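GCN5-related N-acetyltransferase (Kribbella flavida, PDB 4IUS) probably acts as a GNAT-family acyltransferase, transferring acyl groups other than aminoacyl ones. Local coordinates at residues 5-10 and 243-248. The protein carries 1 engineered substitution. Sequence-based numbering, arbitrary orientation.
Sequences GIAARI and PKATAV
I6 reaches over the start of the K244 side chain with both ends of its branched chain. Its CD1 rests 4.0 Å from K244 CG and nearly as close to K244 CB, while I6 CG2 lies 4.0 Å from K244 O, a plain van der Waals approach. The two side chains meet roughly at a right angle. CG1 of I6 stands anti to the backbone N (chi1 -169°), which extends the chain toward the lysine methylenes. K244 then bends at chi2 (-71°) and carries NZ away from the helix. One residue on, A7 CB and A245 CB touch methyl to methyl at 4.0 Å, and these small residues let the backbones approach to 5.7 Å between their CA atoms. V82 and E84 pack against both alanines, and L222 supports I6 from strand 222-225. K244 and A245 both form backbone hydrogen bonds with L106 of strand 99-109, the pairing of a classic beta bulge, and both point their CB atoms at the helix. An alanine in place of I6 would probably leave the K244 methylenes without their apolar cover and take from L222 one of the side chains packed on it. The contact thus lays the first turn of helix 6-19 on one face of the mixed sheet. It is held by van der Waals packing, mostly carbon on carbon, with the lysine lending its aliphatic part while its ammonium group turns elsewhere.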
loop_
_atom_site.group_PDB
_atom_site.type_symbol
_atom_site.label_atom_id
_atom_site.label_comp_id
_atom_site.label_asym_id
_atom_site.label_seq_id
_atom_site.Cartn_x
_atom_site.Cartn_y
_atom_site.Cartn_z
ATOM N N GLY A 5 8.134 -1.329 -17.582
ATOM C CA GLY A 5 8.519 -0.302 -16.663
ATOM C C GLY A 5 8.142 -0.577 -15.220
ATOM O O GLY A 5 7.305 -1.404 -14.900
ATOM N N ILE A 6 8.738 0.198 -14.339
ATOM C CA ILE A 6 8.546 0.025 -12.904
ATOM C C ILE A 6 7.078 0.287 -12.511
ATOM O O ILE A 6 6.538 -0.388 -11.630
ATOM C CB ILE A 6 9.541 0.889 -12.091
ATOM C CG1 ILE A 6 9.503 0.499 -10.612
ATOM C CG2 ILE A 6 9.274 2.407 -12.259
ATOM C CD1 ILE A 6 10.592 1.168 -9.795
ATOM N N ALA A 7 6.404 1.279 -13.113
ATOM C CA ALA A 7 5.015 1.576 -12.743
ATOM C C ALA A 7 4.115 0.360 -13.010
ATOM O O ALA A 7 3.298 -0.042 -12.179
ATOM C CB ALA A 7 4.516 2.818 -13.471
ATOM N N ALA A 8 4.241 -0.200 -14.199
ATOM C CA ALA A 8 3.489 -1.393 -14.557
ATOM C C ALA A 8 3.849 -2.582 -13.676
ATOM O O ALA A 8 2.957 -3.350 -13.305
ATOM C CB ALA A 8 3.656 -1.745 -16.047
ATOM N N ARG A 9 5.141 -2.738 -13.332
ATOM C CA ARG A 9 5.541 -3.834 -12.456
ATOM C C ARG A 9 4.844 -3.701 -11.098
ATOM O O ARG A 9 4.338 -4.692 -10.556
ATOM C CB ARG A 9 7.038 -3.826 -12.307
ATOM C CG ARG A 9 7.515 -4.981 -11.462
ATOM C CD ARG A 9 9.007 -5.013 -11.292
ATOM N NE ARG A 9 9.366 -6.065 -10.352
ATOM C CZ ARG A 9 10.534 -6.126 -9.741
ATOM N NH1 ARG A 9 11.469 -5.203 -9.945
ATOM N NH2 ARG A 9 10.735 -7.075 -8.851
ATOM N N ILE A 10 4.817 -2.493 -10.540
ATOM C CA ILE A 10 4.212 -2.261 -9.250
ATOM C C ILE A 10 2.708 -2.489 -9.320
ATOM O O ILE A 10 2.124 -3.203 -8.480
ATOM C CB ILE A 10 4.512 -0.860 -8.729
ATOM C CG1 ILE A 10 6.013 -0.794 -8.333
ATOM C CG2 ILE A 10 3.612 -0.493 -7.554
ATOM C CD1 ILE A 10 6.492 0.612 -8.002
ATOM N N PRO A 243 11.203 8.887 -5.784
ATOM C CA PRO A 243 9.908 8.866 -6.503
ATOM C C PRO A 243 10.026 8.167 -7.834
ATOM O O PRO A 243 10.946 8.471 -8.597
ATOM C CB PRO A 243 9.545 10.342 -6.654
ATOM C CG PRO A 243 10.806 11.036 -6.493
ATOM C CD PRO A 243 11.721 10.249 -5.616
ATOM N N LYS A 244 9.116 7.250 -8.132
ATOM C CA LYS A 244 9.162 6.470 -9.351
ATOM C C LYS A 244 7.823 6.393 -10.094
ATOM O O LYS A 244 7.815 6.023 -11.264
ATOM C CB LYS A 244 9.657 5.057 -9.052
ATOM C CG LYS A 244 11.137 4.989 -8.690
ATOM C CD LYS A 244 12.054 5.260 -9.880
ATOM C CE LYS A 244 13.493 5.292 -9.537
ATOM N NZ LYS A 244 14.169 5.583 -10.825
ATOM N N ALA A 245 6.706 6.704 -9.450
ATOM C CA ALA A 245 5.397 6.602 -10.099
ATOM C C ALA A 245 4.412 7.466 -9.363
ATOM O O ALA A 245 4.692 8.014 -8.298
ATOM C CB ALA A 245 4.932 5.129 -10.181
ATOM N N THR A 246 3.222 7.568 -9.925
ATOM C CA THR A 246 2.162 8.428 -9.401
ATOM C C THR A 246 0.943 7.564 -9.194
ATOM O O THR A 246 0.389 7.039 -10.159
ATOM C CB THR A 246 1.778 9.532 -10.443
ATOM O OG1 THR A 246 2.952 10.200 -10.914
ATOM C CG2 THR A 246 0.801 10.530 -9.856
ATOM N N ALA A 247 0.500 7.384 -7.947
ATOM C CA ALA A 247 -0.761 6.719 -7.682
ATOM C C ALA A 247 -1.896 7.703 -7.917
ATOM O O ALA A 247 -1.707 8.923 -7.883
ATOM C CB ALA A 247 -0.768 6.187 -6.251
ATOM N N VAL A 248 -3.071 7.165 -8.162
ATOM C CA VAL A 248 -4.280 7.978 -8.307
ATOM C C VAL A 248 -5.382 7.264 -7.521
ATOM O O VAL A 248 -5.606 6.093 -7.739
ATOM C CB VAL A 248 -4.730 8.087 -9.776
ATOM C CG1 VAL A 248 -5.828 9.156 -9.836
ATOM C CG2 VAL A 248 -3.560 8.515 -10.704
#